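Phthiocerol/phthiodiolone dimycocerosyl transferase (Mycobacterium tuberculosis, PDB 1Q9J) probably catalyses the diesterification of phthiocerol, phthiodiolone and phenolphthiocerol with mycocerosic acids, taking the acyl chains directly from mycocerosic acid synthase. Local coordinates at residues V213-L218 with D363-F368; S25-L30 with G115-L120. One frame throughout, in Å; residues are numbered along the deposited sequence.

Interaction 1 (V213-L218 with D363-F368)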
loop_
_atom_site.group_PDB
_atom_site.type_symbol
_atom_site.label_atom_id
_atom_site.label_comp_id
_atom_site.label_asym_id
_atom_site.label_seq_id
_atom_site.Cartn_x
_atom_site.Cartn_y
_atom_site.Cartn_z
ATOM N N VAL A 213 11.992 -2.670 -6.813
ATOM C CA VAL A 213 11.870 -2.353 -5.389
ATOM C C VAL A 213 13.161 -2.584 -4.624
ATOM O O VAL A 213 13.612 -3.727 -4.488
ATOM C CB VAL A 213 10.812 -3.219 -4.664
ATOM C CG1 VAL A 213 10.744 -2.813 -3.186
ATOM C CG2 VAL A 213 9.453 -3.077 -5.329
ATOM N N THR A 214 13.740 -1.502 -4.105
ATOM C CA THR A 214 14.963 -1.588 -3.310
ATOM C C THR A 214 14.552 -1.657 -1.849
ATOM O O THR A 214 13.570 -1.043 -1.448
ATOM C CB THR A 214 15.841 -0.360 -3.474
ATOM O OG1 THR A 214 16.243 -0.237 -4.841
ATOM C CG2 THR A 214 17.069 -0.489 -2.595
ATOM N N ARG A 215 15.317 -2.375 -1.045
ATOM C CA ARG A 215 14.949 -2.494 0.344
ATOM C C ARG A 215 16.153 -2.589 1.287
ATOM O O ARG A 215 17.069 -3.393 1.069
ATOM C CB ARG A 215 14.019 -3.700 0.463
ATOM C CG ARG A 215 13.623 -4.122 1.850
ATOM C CD ARG A 215 12.285 -4.815 1.762
ATOM N NE ARG A 215 12.205 -6.025 2.567
ATOM C CZ ARG A 215 11.077 -6.692 2.791
ATOM N NH1 ARG A 215 9.928 -6.266 2.275
ATOM N NH2 ARG A 215 11.096 -7.797 3.522
ATOM N N LEU A 216 16.156 -1.741 2.320
ATOM C CA LEU A 216 17.232 -1.705 3.319
ATOM C C LEU A 216 16.655 -1.943 4.698
ATOM O O LEU A 216 15.602 -1.411 5.019
ATOM C CB LEU A 216 17.920 -0.345 3.323
ATOM C CG LEU A 216 18.655 -0.005 2.036
ATOM C CD1 LEU A 216 19.271 1.387 2.136
ATOM C CD2 LEU A 216 19.724 -1.059 1.800
ATOM N N TRP A 217 17.349 -2.730 5.512
ATOM C CA TRP A 217 16.883 -3.016 6.862
ATOM C C TRP A 217 17.619 -2.231 7.950
ATOM O O TRP A 217 18.432 -1.342 7.678
ATOM C CB TRP A 217 17.011 -4.508 7.174
ATOM C CG TRP A 217 16.028 -5.378 6.487
ATOM C CD1 TRP A 217 15.880 -5.539 5.146
ATOM C CD2 TRP A 217 15.064 -6.235 7.109
ATOM N NE1 TRP A 217 14.882 -6.443 4.890
ATOM C CE2 TRP A 217 14.359 -6.887 6.080
ATOM C CE3 TRP A 217 14.721 -6.512 8.442
ATOM C CZ2 TRP A 217 13.325 -7.815 6.337
ATOM C CZ3 TRP A 217 13.692 -7.436 8.699
ATOM C CH2 TRP A 217 13.010 -8.071 7.650
ATOM N N LEU A 218 17.299 -2.582 9.191
ATOM C CA LEU A 218 17.883 -1.980 10.379
ATOM C C LEU A 218 17.958 -3.029 11.465
ATOM O O LEU A 218 17.029 -3.820 11.646
ATOM C CB LEU A 218 17.035 -0.809 10.861
ATOM C CG LEU A 218 17.454 0.534 10.275
ATOM C CD1 LEU A 218 16.525 1.637 10.747
ATOM C CD2 LEU A 218 18.879 0.808 10.715
ATOM N N ASP A 363 9.765 -13.934 6.150
ATOM C CA ASP A 363 9.859 -12.610 5.558
ATOM C C ASP A 363 8.575 -12.234 4.832
ATOM O O ASP A 363 7.823 -13.101 4.394
ATOM C CB ASP A 363 11.051 -12.554 4.595
ATOM C CG ASP A 363 11.382 -11.149 4.172
ATOM O OD1 ASP A 363 10.804 -10.213 4.778
ATOM O OD2 ASP A 363 12.216 -10.983 3.244
ATOM N N ILE A 364 8.323 -10.935 4.725
ATOM C CA ILE A 364 7.130 -10.438 4.052
ATOM C C ILE A 364 7.487 -9.242 3.176
ATOM O O ILE A 364 7.723 -8.148 3.683
ATOM C CB ILE A 364 6.051 -10.019 5.082
ATOM C CG1 ILE A 364 5.341 -11.262 5.621
ATOM C CG2 ILE A 364 5.065 -9.053 4.456
ATOM C CD1 ILE A 364 4.265 -10.975 6.657
ATOM N N LYS A 365 7.529 -9.458 1.863
ATOM C CA LYS A 365 7.874 -8.386 0.930
ATOM C C LYS A 365 6.664 -7.962 0.106
ATOM O O LYS A 365 5.865 -8.793 -0.320
ATOM C CB LYS A 365 8.991 -8.830 -0.027
ATOM C CG LYS A 365 10.238 -9.397 0.637
ATOM C CD LYS A 365 11.292 -9.779 -0.400
ATOM C CE LYS A 365 12.407 -10.630 0.213
ATOM N NZ LYS A 365 11.879 -11.911 0.781
ATOM N N GLY A 366 6.536 -6.664 -0.122
ATOM C CA GLY A 366 5.424 -6.170 -0.904
ATOM C C GLY A 366 5.956 -5.536 -2.164
ATOM O O GLY A 366 7.018 -4.909 -2.163
ATOM N N GLN A 367 5.227 -5.699 -3.255
ATOM C CA GLN A 367 5.670 -5.123 -4.508
ATOM C C GLN A 367 4.482 -4.860 -5.406
ATOM O O GLN A 367 3.440 -5.491 -5.272
ATOM C CB GLN A 367 6.643 -6.075 -5.203
ATOM C CG GLN A 367 7.179 -5.570 -6.530
ATOM C CD GLN A 367 8.213 -6.513 -7.135
ATOM O OE1 GLN A 367 8.899 -6.161 -8.097
ATOM N NE2 GLN A 367 8.325 -7.719 -6.572
ATOM N N PHE A 368 4.650 -3.914 -6.317
ATOM C CA PHE A 368 3.600 -3.566 -7.252
ATOM C C PHE A 368 3.908 -4.158 -8.622
ATOM O O PHE A 368 5.044 -4.551 -8.902
ATOM C CB PHE A 368 3.488 -2.049 -7.381
ATOM C CG PHE A 368 3.155 -1.351 -6.091
ATOM C CD1 PHE A 368 3.948 -0.306 -5.631
ATOM C CD2 PHE A 368 2.045 -1.730 -5.337
ATOM C CE1 PHE A 368 3.645 0.348 -4.446
ATOM C CE2 PHE A 368 1.735 -1.076 -4.148
ATOM C CZ PHE A 368 2.538 -0.036 -3.703
#
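R215 reaches from strand 213-216 across to segment 363-368 of strand 360-368, where its guanidinium meets D363 and the backbone of I364. CG lies anti to the backbone N (chi1 173°) and the chain stays long until it bends at chi3, which carries the guanidinium across most of the gap, the CA atoms of R215 and K365 being 9.2 Å apart. NH2 forms a salt bridge with D363 OD1 at 2.7 Å, the oxygen lying at the edge of the guanidinium and in its plane, although the carboxylate is turned steeply against that plane. NH1 donates a hydrogen bond of 3.2 Å to I364 O, again close to the guanidinium plane, and a weak second bond comes to the same oxygen from NH2. K365 crosses R215 at about a right angle and lays CG over one guanidinium face. Its NZ turns back to D363 OD2 at 2.7 Å, from above the carboxylate plane, and the two positive charges probably stabilise the negative form of D363. NH1 of R215 has a further salt bridge to E391.

The strands run antiparallel at 152°, their axes 8.8 Å apart, too far for backbone pairing. Side chains thus join the edges of the two larger sheets, 213-216 being outermost in the six-stranded one. Strand 360-368 follows 342-345 of that sheet, yet lies in the five-stranded sheet of early strands, a crossover between related domains as in other CoA-dependent acyltransferases.

Where the strands come closer, V213 takes over. Its CG2, beside the backbone N, packs on Q367 CG at 3.6 Å, an apolar touch along the glutamine's extended chain. At the other end W217 presents the edge of its indole to D363, CZ2 being 3.8 Å from OD1.

Interaction 2 (S25-L30 with G115-L120)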
loop_
_atom_site.group_PDB
_atom_site.type_symbol
_atom_site.label_atom_id
_atom_site.label_comp_id
_atom_site.label_asym_id
_atom_site.label_seq_id
_atom_site.Cartn_x
_atom_site.Cartn_y
_atom_site.Cartn_z
ATOM N N SER A 25 1.134 -7.058 -4.906
ATOM C CA SER A 25 1.484 -8.410 -4.503
ATOM C C SER A 25 1.998 -8.381 -3.071
ATOM O O SER A 25 2.529 -7.376 -2.586
ATOM C CB SER A 25 2.550 -9.002 -5.441
ATOM O OG SER A 25 3.772 -8.262 -5.390
ATOM N N MET A 26 1.827 -9.513 -2.414
ATOM C CA MET A 26 2.246 -9.682 -1.048
ATOM C C MET A 26 2.823 -11.084 -0.961
ATOM O O MET A 26 2.119 -12.081 -1.153
ATOM C CB MET A 26 1.054 -9.548 -0.106
ATOM C CG MET A 26 1.440 -9.275 1.333
ATOM S SD MET A 26 2.331 -7.697 1.418
ATOM C CE MET A 26 3.940 -8.258 1.723
ATOM N N THR A 27 4.114 -11.150 -0.671
ATOM C CA THR A 27 4.808 -12.417 -0.595
ATOM C C THR A 27 5.320 -12.737 0.796
ATOM O O THR A 27 6.035 -11.959 1.420
ATOM C CB THR A 27 5.969 -12.424 -1.584
ATOM O OG1 THR A 27 5.483 -12.007 -2.868
ATOM C CG2 THR A 27 6.561 -13.828 -1.695
ATOM N N ILE A 28 4.923 -13.903 1.271
ATOM C CA ILE A 28 5.329 -14.375 2.572
ATOM C C ILE A 28 6.294 -15.544 2.381
ATOM O O ILE A 28 5.918 -16.592 1.840
ATOM C CB ILE A 28 4.122 -14.887 3.388
ATOM C CG1 ILE A 28 3.094 -13.788 3.572
ATOM C CG2 ILE A 28 4.584 -15.404 4.724
ATOM C CD1 ILE A 28 2.057 -13.706 2.457
ATOM N N GLN A 29 7.533 -15.362 2.822
ATOM C CA GLN A 29 8.532 -16.415 2.723
ATOM C C GLN A 29 8.253 -17.385 3.871
ATOM O O GLN A 29 8.251 -16.980 5.024
ATOM C CB GLN A 29 9.928 -15.812 2.870
ATOM C CG GLN A 29 11.026 -16.841 2.813
ATOM C CD GLN A 29 10.847 -17.805 1.655
ATOM O OE1 GLN A 29 10.755 -17.387 0.498
ATOM N NE2 GLN A 29 10.790 -19.104 1.960
ATOM N N LEU A 30 8.012 -18.656 3.572
ATOM C CA LEU A 30 7.727 -19.599 4.647
ATOM C C LEU A 30 8.809 -20.649 4.893
ATOM O O LEU A 30 9.761 -20.794 4.119
ATOM C CB LEU A 30 6.396 -20.302 4.385
ATOM C CG LEU A 30 5.205 -19.366 4.176
ATOM C CD1 LEU A 30 3.963 -20.166 3.811
ATOM C CD2 LEU A 30 4.974 -18.565 5.443
ATOM N N GLY A 115 10.621 -24.225 3.600
ATOM C CA GLY A 115 9.319 -23.635 3.370
ATOM C C GLY A 115 9.194 -23.104 1.957
ATOM O O GLY A 115 10.188 -22.992 1.238
ATOM N N ALA A 116 7.963 -22.771 1.576
ATOM C CA ALA A 116 7.643 -22.254 0.249
ATOM C C ALA A 116 7.437 -20.741 0.267
ATOM O O ALA A 116 7.697 -20.089 1.273
ATOM C CB ALA A 116 6.386 -22.940 -0.266
ATOM N N GLU A 117 6.983 -20.191 -0.857
ATOM C CA GLU A 117 6.698 -18.761 -0.961
ATOM C C GLU A 117 5.231 -18.566 -1.316
ATOM O O GLU A 117 4.774 -19.020 -2.365
ATOM C CB GLU A 117 7.532 -18.094 -2.051
ATOM C CG GLU A 117 9.019 -18.225 -1.889
ATOM C CD GLU A 117 9.783 -17.478 -2.973
ATOM O OE1 GLU A 117 11.008 -17.709 -3.107
ATOM O OE2 GLU A 117 9.156 -16.656 -3.683
ATOM N N LEU A 118 4.496 -17.893 -0.438
ATOM C CA LEU A 118 3.088 -17.622 -0.676
ATOM C C LEU A 118 3.038 -16.210 -1.234
ATOM O O LEU A 118 3.652 -15.297 -0.680
ATOM C CB LEU A 118 2.303 -17.700 0.631
ATOM C CG LEU A 118 0.782 -17.687 0.503
ATOM C CD1 LEU A 118 0.331 -18.851 -0.354
ATOM C CD2 LEU A 118 0.159 -17.764 1.881
ATOM N N THR A 119 2.329 -16.030 -2.341
ATOM C CA THR A 119 2.229 -14.710 -2.948
ATOM C C THR A 119 0.824 -14.457 -3.439
ATOM O O THR A 119 0.294 -15.227 -4.239
ATOM C CB THR A 119 3.180 -14.563 -4.134
ATOM O OG1 THR A 119 4.491 -14.962 -3.733
ATOM C CG2 THR A 119 3.220 -13.115 -4.612
ATOM N N LEU A 120 0.232 -13.369 -2.954
ATOM C CA LEU A 120 -1.113 -12.994 -3.348
ATOM C C LEU A 120 -1.054 -11.776 -4.250
ATOM O O LEU A 120 -0.371 -10.799 -3.951
ATOM C CB LEU A 120 -1.964 -12.666 -2.130
ATOM C CG LEU A 120 -3.452 -12.518 -2.459
ATOM C CD1 LEU A 120 -4.126 -13.876 -2.314
ATOM C CD2 LEU A 120 -4.096 -11.512 -1.509
#
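G115 begins the contact beside L30, its CA making a CA-H...O contact with L30 O at 3.0 Å. A116 follows with a backbone bond: its O accepts L30 N nearly along the C=O axis, while the L30 side chain passes close by. The next residue, E117, extended beyond CG, crosses Q29 at a slant, with amide and carboxylate planes almost perpendicular and Q29 OE1 beside E117 CG. Q29 is bent at chi2 (47°), which curls its amide back so that NE2 donates to L30 O at 2.9 Å, in the carbonyl plane and on a lone pair.

L118 forms a hydrogen-bonded antiparallel pair with I28, its N donating to I28 O and its O accepting I28 N at 2.7 Å. Strands 23-31 and 117-123 are neighbours in the mixed five-stranded sheet, with one face, bearing I28, L118 and L120, packed against helix 129-148 through F140, L139 and V136. I28 and L118 touch at their CB atoms, and two residues beyond I28, L30 brings CD1 to 4.4 Å from L118 CB.

T119 faces T27 in a non-hydrogen-bonded pair on the opposite face, where the two OG1 atoms are hydrogen-bonded at 3.2 Å. L120 then closes a hydrogen-bonded pair with M26, L120 N donating to M26 O at 2.9 Å and M26 N donating back to L120 O at 3.0 Å.

The centres of the two interactions lie 13 Å apart, and strands 23-31 and 360-368 join them as neighbours in the five-stranded sheet. Between them D363 O lies 2.8 Å from Q29 N and Q367 O 2.8 Å from S25 OG, both probable hydrogen bonds, and M26 packs on I364. Along the chain interaction 2 closes before interaction 1 opens. Strand 360-368 comes late, yet forms an edge of a sheet whose other strands all come before residue 124. Interaction 1 thus ties together edges of two sheets in a protein of two related structural domains, while interaction 2 lies within one sheet, the side chain of S25 about 10 Å from that of H124, the probable proton acceptor.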